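Local atomic coordinates of C3-degrading proteinase (CppA protein) (Streptococcus pneumoniae, PDB entry 3E0R), a protein that probably degrades complement component C3 as a proteinase, which would help the bacterium evade host complement. Residues A[64-69]-A[191-196]; A[69-74]-A[156-161]. All blocks are in the same frame, centred on the assembly; numbering follows the deposited sequence.

Interaction 1 (A[64-69]-A[191-196])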
loop_
_atom_site.group_PDB
_atom_site.type_symbol
_atom_site.label_atom_id
_atom_site.label_comp_id
_atom_site.label_asym_id
_atom_site.label_seq_id
_atom_site.Cartn_x
_atom_site.Cartn_y
_atom_site.Cartn_z
ATOM N N ARG A 64 -11.094 -17.227 -9.775
ATOM C CA ARG A 64 -11.392 -16.032 -10.561
ATOM C C ARG A 64 -10.108 -15.222 -10.868
ATOM O O ARG A 64 -10.132 -14.229 -11.598
ATOM C CB ARG A 64 -12.335 -15.143 -9.722
ATOM C CG ARG A 64 -13.541 -14.546 -10.453
ATOM C CD ARG A 64 -13.858 -13.129 -9.924
ATOM N NE ARG A 64 -14.187 -13.107 -8.485
ATOM C CZ ARG A 64 -13.745 -12.196 -7.601
ATOM N NH1 ARG A 64 -12.917 -11.232 -7.962
ATOM N NH2 ARG A 64 -14.128 -12.258 -6.325
ATOM N N THR A 65 -8.999 -15.624 -10.281
ATOM C CA THR A 65 -7.891 -14.715 -10.132
ATOM C C THR A 65 -6.581 -15.430 -10.451
ATOM O O THR A 65 -6.479 -16.654 -10.302
ATOM C CB THR A 65 -7.932 -14.120 -8.689
ATOM O OG1 THR A 65 -9.288 -13.787 -8.368
ATOM C CG2 THR A 65 -7.064 -12.882 -8.563
ATOM N N ARG A 66 -5.599 -14.673 -10.931
ATOM C CA ARG A 66 -4.288 -15.229 -11.177
ATOM C C ARG A 66 -3.163 -14.295 -10.799
ATOM O O ARG A 66 -3.371 -13.141 -10.470
ATOM C CB ARG A 66 -4.136 -15.667 -12.644
ATOM C CG ARG A 66 -4.132 -14.528 -13.617
ATOM C CD ARG A 66 -3.598 -14.913 -14.972
ATOM N NE ARG A 66 -3.776 -13.778 -15.871
ATOM C CZ ARG A 66 -2.903 -12.797 -16.050
ATOM N NH1 ARG A 66 -3.204 -11.802 -16.875
ATOM N NH2 ARG A 66 -1.735 -12.785 -15.416
ATOM N N LYS A 67 -1.959 -14.846 -10.845
ATOM C CA LYS A 67 -0.748 -14.182 -10.467
ATOM C C LYS A 67 -0.357 -13.216 -11.599
ATOM O O LYS A 67 -0.493 -13.545 -12.779
ATOM C CB LYS A 67 0.333 -15.253 -10.254
ATOM C CG LYS A 67 1.279 -15.012 -9.065
ATOM C CD LYS A 67 0.685 -15.418 -7.656
ATOM C CE LYS A 67 1.799 -15.920 -6.620
ATOM N NZ LYS A 67 1.749 -15.334 -5.184
ATOM N N VAL A 68 0.135 -12.031 -11.244
ATOM C CA VAL A 68 0.752 -11.129 -12.247
ATOM C C VAL A 68 1.961 -11.807 -12.929
ATOM O O VAL A 68 2.715 -12.551 -12.311
ATOM C CB VAL A 68 1.175 -9.724 -11.659
ATOM C CG1 VAL A 68 1.794 -8.809 -12.775
ATOM C CG2 VAL A 68 -0.008 -9.034 -10.944
ATOM N N GLU A 69 2.076 -11.581 -14.231
ATOM C CA GLU A 69 3.264 -11.910 -14.980
ATOM C C GLU A 69 3.969 -10.593 -15.278
ATOM O O GLU A 69 3.406 -9.673 -15.900
ATOM C CB GLU A 69 2.933 -12.623 -16.305
ATOM C CG GLU A 69 2.302 -14.015 -16.135
ATOM C CD GLU A 69 3.280 -15.043 -15.552
ATOM O OE1 GLU A 69 4.468 -15.074 -16.034
ATOM O OE2 GLU A 69 2.852 -15.806 -14.622
ATOM N N THR A 191 -9.951 -7.280 -11.513
ATOM C CA THR A 191 -10.431 -8.597 -11.156
ATOM C C THR A 191 -9.500 -9.706 -11.680
ATOM O O THR A 191 -9.633 -10.859 -11.273
ATOM C CB THR A 191 -11.794 -8.828 -11.799
ATOM O OG1 THR A 191 -11.657 -8.605 -13.204
ATOM C CG2 THR A 191 -12.825 -7.867 -11.251
ATOM N N VAL A 192 -8.580 -9.375 -12.584
ATOM C CA VAL A 192 -7.851 -10.416 -13.314
ATOM C C VAL A 192 -6.698 -11.028 -12.476
ATOM O O VAL A 192 -6.458 -12.271 -12.557
ATOM C CB VAL A 192 -7.395 -9.945 -14.759
ATOM C CG1 VAL A 192 -6.473 -10.992 -15.441
ATOM C CG2 VAL A 192 -8.640 -9.621 -15.669
ATOM N N THR A 193 -6.032 -10.180 -11.683
ATOM C CA THR A 193 -4.761 -10.511 -11.024
ATOM C C THR A 193 -4.811 -10.133 -9.563
ATOM O O THR A 193 -5.643 -9.305 -9.192
ATOM C CB THR A 193 -3.564 -9.740 -11.674
ATOM O OG1 THR A 193 -3.849 -8.328 -11.632
ATOM C CG2 THR A 193 -3.291 -10.221 -13.169
ATOM N N TRP A 194 -3.931 -10.718 -8.743
ATOM C CA TRP A 194 -3.658 -10.227 -7.340
ATOM C C TRP A 194 -2.700 -9.064 -7.351
ATOM O O TRP A 194 -1.501 -9.240 -7.584
ATOM C CB TRP A 194 -3.105 -11.360 -6.446
ATOM C CG TRP A 194 -4.146 -12.457 -6.168
ATOM C CD1 TRP A 194 -5.275 -12.342 -5.388
ATOM C CD2 TRP A 194 -4.172 -13.803 -6.707
ATOM N NE1 TRP A 194 -5.987 -13.519 -5.408
ATOM C CE2 TRP A 194 -5.319 -14.440 -6.179
ATOM C CE3 TRP A 194 -3.310 -14.538 -7.537
ATOM C CZ2 TRP A 194 -5.640 -15.750 -6.477
ATOM C CZ3 TRP A 194 -3.626 -15.850 -7.832
ATOM C CH2 TRP A 194 -4.791 -16.445 -7.303
ATOM N N ASP A 195 -3.195 -7.847 -7.169
ATOM C CA ASP A 195 -2.328 -6.649 -7.309
ATOM C C ASP A 195 -2.995 -5.526 -6.566
ATOM O O ASP A 195 -4.032 -5.748 -6.000
ATOM C CB ASP A 195 -2.193 -6.251 -8.793
ATOM C CG ASP A 195 -0.924 -5.408 -9.092
ATOM O OD1 ASP A 195 -0.245 -4.839 -8.191
ATOM O OD2 ASP A 195 -0.606 -5.365 -10.273
ATOM N N LEU A 196 -2.422 -4.326 -6.627
ATOM C CA LEU A 196 -3.119 -3.106 -6.252
ATOM C C LEU A 196 -4.397 -2.885 -7.125
ATOM O O LEU A 196 -4.302 -2.786 -8.360
ATOM C CB LEU A 196 -2.155 -1.885 -6.392
ATOM C CG LEU A 196 -2.756 -0.481 -6.148
ATOM C CD1 LEU A 196 -2.996 -0.181 -4.610
ATOM C CD2 LEU A 196 -1.889 0.568 -6.831
HETATM O O HOH W 1 0.080 -11.464 -8.536
#

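Interaction 2 (A[69-74]-A[156-161])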
loop_
_atom_site.group_PDB
_atom_site.type_symbol
_atom_site.label_atom_id
_atom_site.label_comp_id
_atom_site.label_asym_id
_atom_site.label_seq_id
_atom_site.Cartn_x
_atom_site.Cartn_y
_atom_site.Cartn_z
ATOM N N GLU A 69 2.076 -11.581 -14.231
ATOM C CA GLU A 69 3.264 -11.910 -14.980
ATOM C C GLU A 69 3.969 -10.593 -15.278
ATOM O O GLU A 69 3.406 -9.673 -15.900
ATOM C CB GLU A 69 2.933 -12.623 -16.305
ATOM C CG GLU A 69 2.302 -14.015 -16.135
ATOM C CD GLU A 69 3.280 -15.043 -15.552
ATOM O OE1 GLU A 69 4.468 -15.074 -16.034
ATOM O OE2 GLU A 69 2.852 -15.806 -14.622
ATOM N N GLY A 70 5.213 -10.510 -14.827
ATOM C CA GLY A 70 6.005 -9.311 -15.041
ATOM C C GLY A 70 5.796 -8.361 -13.896
ATOM O O GLY A 70 5.441 -8.755 -12.802
ATOM N N ARG A 71 6.058 -7.094 -14.170
ATOM C CA ARG A 71 5.989 -6.075 -13.162
ATOM C C ARG A 71 4.550 -5.957 -12.698
ATOM O O ARG A 71 3.580 -6.128 -13.495
ATOM C CB ARG A 71 6.533 -4.742 -13.688
ATOM C CG ARG A 71 7.987 -4.575 -13.435
ATOM C CD ARG A 71 8.541 -3.283 -14.000
ATOM N NE ARG A 71 9.968 -3.187 -13.711
ATOM C CZ ARG A 71 10.702 -2.082 -13.790
ATOM N NH1 ARG A 71 10.162 -0.919 -14.136
ATOM N NH2 ARG A 71 11.999 -2.148 -13.510
ATOM N N LYS A 72 4.402 -5.676 -11.410
ATOM C CA LYS A 72 3.059 -5.450 -10.842
ATOM C C LYS A 72 2.820 -3.970 -10.880
ATOM O O LYS A 72 3.767 -3.183 -10.900
ATOM C CB LYS A 72 2.968 -5.953 -9.398
ATOM C CG LYS A 72 3.128 -7.438 -9.197
ATOM C CD LYS A 72 2.811 -7.826 -7.729
ATOM C CE LYS A 72 1.347 -8.239 -7.529
ATOM N NZ LYS A 72 0.959 -8.464 -6.086
ATOM N N LYS A 73 1.550 -3.583 -10.859
ATOM C CA LYS A 73 1.165 -2.159 -10.730
ATOM C C LYS A 73 1.795 -1.575 -9.441
ATOM O O LYS A 73 2.309 -0.468 -9.430
ATOM C CB LYS A 73 -0.353 -2.028 -10.750
ATOM C CG LYS A 73 -0.986 -2.476 -12.054
ATOM C CD LYS A 73 -2.515 -2.269 -12.009
ATOM C CE LYS A 73 -3.275 -3.192 -12.976
ATOM N NZ LYS A 73 -4.752 -2.907 -13.051
ATOM N N LEU A 74 1.818 -2.368 -8.380
ATOM C CA LEU A 74 2.527 -2.002 -7.155
ATOM C C LEU A 74 3.967 -2.386 -7.368
ATOM O O LEU A 74 4.288 -3.558 -7.430
ATOM C CB LEU A 74 1.964 -2.707 -5.897
ATOM C CG LEU A 74 2.672 -2.257 -4.584
ATOM C CD1 LEU A 74 2.249 -0.922 -4.184
ATOM C CD2 LEU A 74 2.453 -3.215 -3.458
ATOM N N GLU A 156 5.452 3.042 -4.457
ATOM C CA GLU A 156 5.933 3.250 -5.797
ATOM C C GLU A 156 5.023 2.452 -6.708
ATOM O O GLU A 156 4.706 1.305 -6.391
ATOM C CB GLU A 156 7.366 2.802 -5.932
ATOM C CG GLU A 156 8.333 3.740 -5.300
ATOM C CD GLU A 156 9.606 3.080 -4.829
ATOM O OE1 GLU A 156 9.878 1.904 -5.155
ATOM O OE2 GLU A 156 10.367 3.780 -4.140
ATOM N N LEU A 157 4.564 3.060 -7.811
ATOM C CA LEU A 157 3.644 2.427 -8.740
ATOM C C LEU A 157 4.267 2.328 -10.096
ATOM O O LEU A 157 4.853 3.274 -10.549
ATOM C CB LEU A 157 2.348 3.218 -8.822
ATOM C CG LEU A 157 1.534 3.358 -7.530
ATOM C CD1 LEU A 157 0.224 4.016 -7.807
ATOM C CD2 LEU A 157 1.298 2.023 -6.812
ATOM N N HIS A 158 4.139 1.167 -10.743
ATOM C CA HIS A 158 4.642 0.945 -12.074
ATOM C C HIS A 158 3.594 1.393 -13.106
ATOM O O HIS A 158 2.446 0.914 -13.117
ATOM C CB HIS A 158 4.990 -0.544 -12.276
ATOM C CG HIS A 158 6.290 -0.974 -11.659
ATOM N ND1 HIS A 158 6.407 -2.122 -10.912
ATOM C CD2 HIS A 158 7.534 -0.443 -11.732
ATOM C CE1 HIS A 158 7.661 -2.269 -10.529
ATOM N NE2 HIS A 158 8.369 -1.265 -11.017
ATOM N N LEU A 159 3.997 2.331 -13.962
ATOM C CA LEU A 159 3.071 2.961 -14.937
ATOM C C LEU A 159 3.667 2.904 -16.348
ATOM O O LEU A 159 4.778 3.406 -16.570
ATOM C CB LEU A 159 2.755 4.412 -14.535
ATOM C CG LEU A 159 1.589 5.154 -15.239
ATOM C CD1 LEU A 159 0.198 4.605 -14.850
ATOM C CD2 LEU A 159 1.628 6.663 -14.976
ATOM N N PRO A 160 2.929 2.313 -17.311
ATOM C CA PRO A 160 3.478 2.286 -18.687
ATOM C C PRO A 160 3.724 3.682 -19.250
ATOM O O PRO A 160 3.138 4.659 -18.770
ATOM C CB PRO A 160 2.410 1.540 -19.500
ATOM C CG PRO A 160 1.502 0.887 -18.475
ATOM C CD PRO A 160 1.594 1.687 -17.229
ATOM N N THR A 161 4.591 3.784 -20.259
ATOM C CA THR A 161 4.975 5.098 -20.769
ATOM C C THR A 161 3.886 5.679 -21.656
ATOM O O THR A 161 3.777 6.905 -21.761
ATOM C CB THR A 161 6.348 5.088 -21.509
ATOM O OG1 THR A 161 6.309 4.187 -22.622
ATOM C CG2 THR A 161 7.479 4.708 -20.548
#

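Interaction 1 (A[64-69]-A[191-196])
The methyl CG2 of Thr65 sits over one face of the Trp194 indole, 3.4 Å from the centroid of its five-membered ring and only 12° off the ring normal, a CH-pi contact. With CG2 anti to the backbone N (chi1 -43° for OG1), the methyl faces the ring while OG1 turns aside to Pro61 O. The backbone of Thr65 and Arg66 also passes across the indole, with Trp194 CZ3 3.4 Å from Arg66 C, and NE1 donates a hydrogen bond to Ala60 O. Beside this tightly packed, buried part the two loops join in a single beta bridge. Arg66 N donates to Val192 O at 3.0 Å, Trp194 N donates a hydrogen bond to Arg66 O at 3.0 Å, and Arg66 O also receives a CA-H...O contact from Thr193.

The other side is looser and partly open to solvent. The extended Arg66 chain runs alongside Val192 and Thr193, and Thr193 CG2 lies over one face of the guanidinium, 3.7 Å from Arg66 NH2; that nitrogen forms a salt bridge with Asp185. Farther on, a water accepts from Val68 N and donates to Trp194 O, linking two backbone atoms that are not hydrogen-bonded to each other. Backbone hydrogen bonds and a threonine-indole CH-pi contact therefore hold the loops together, while the arginine's charge is probably balanced by a carboxylate outside both segments.

Interaction 2 (A[69-74]-A[156-161])
At the start of strand 74-81, where it pairs with strand 151-159 in the seven-stranded mixed sheet, the loop 69-73 that leads into it is pinned to the neighbouring strand by His158. Leu74 and Leu157 form an antiparallel non-hydrogen-bonded pair with CA atoms 4.8 Å apart, and on their face of the sheet Leu74 CD1 meets Leu157 CD2. Just before this pair, His158 N donates to Lys73 O at 2.8 Å. The carbonyl of Lys72 is taken up by the side chain of the same histidine: with CG anti to its own carbonyl carbon (chi1 -78°), the imidazole swings toward the loop, and ND1 donates to Lys72 O at 2.8 Å. Two successive loop carbonyls are thus held by one residue. The acceptor lies 1° out of the imidazole plane, which helps set the ring's rotation; because a carbonyl can only accept, ND1 carries the hydrogen in this bond.

Arg71 then closes over one face of the ring. Its extended chain crosses the histidine at about a right angle, the guanidinium plane tilted 21° from the imidazole. The aliphatic part makes a CH-pi contact, Arg71 CD standing 3.6 Å from the His158 ring centroid, and at the far end Arg71 NH1 reaches His158 CD2 at 3.6 Å.

In the fold
Interactions 1 and 2 follow one another along the loop between strands 53-59 and 74-81, sharing Glu69, with their centres about 13 Å apart. Asp195 joins them: its OD2 lies 2.9 Å from Lys73 N and its OD1 3.2 Å from Leu74 N, both probable hydrogen bonds, so one carboxylate grips the backbone where the loop enters the sheet. Beyond it, Leu196 CD2 packs on Leu157 CD2 at 3.5 Å. Together the two contacts tie a loop of the CppA N-terminal region to the C-terminal region, and connect the seven-stranded sheet, through strand 151-159, with the eight-stranded sheet that strand 196-203 enters.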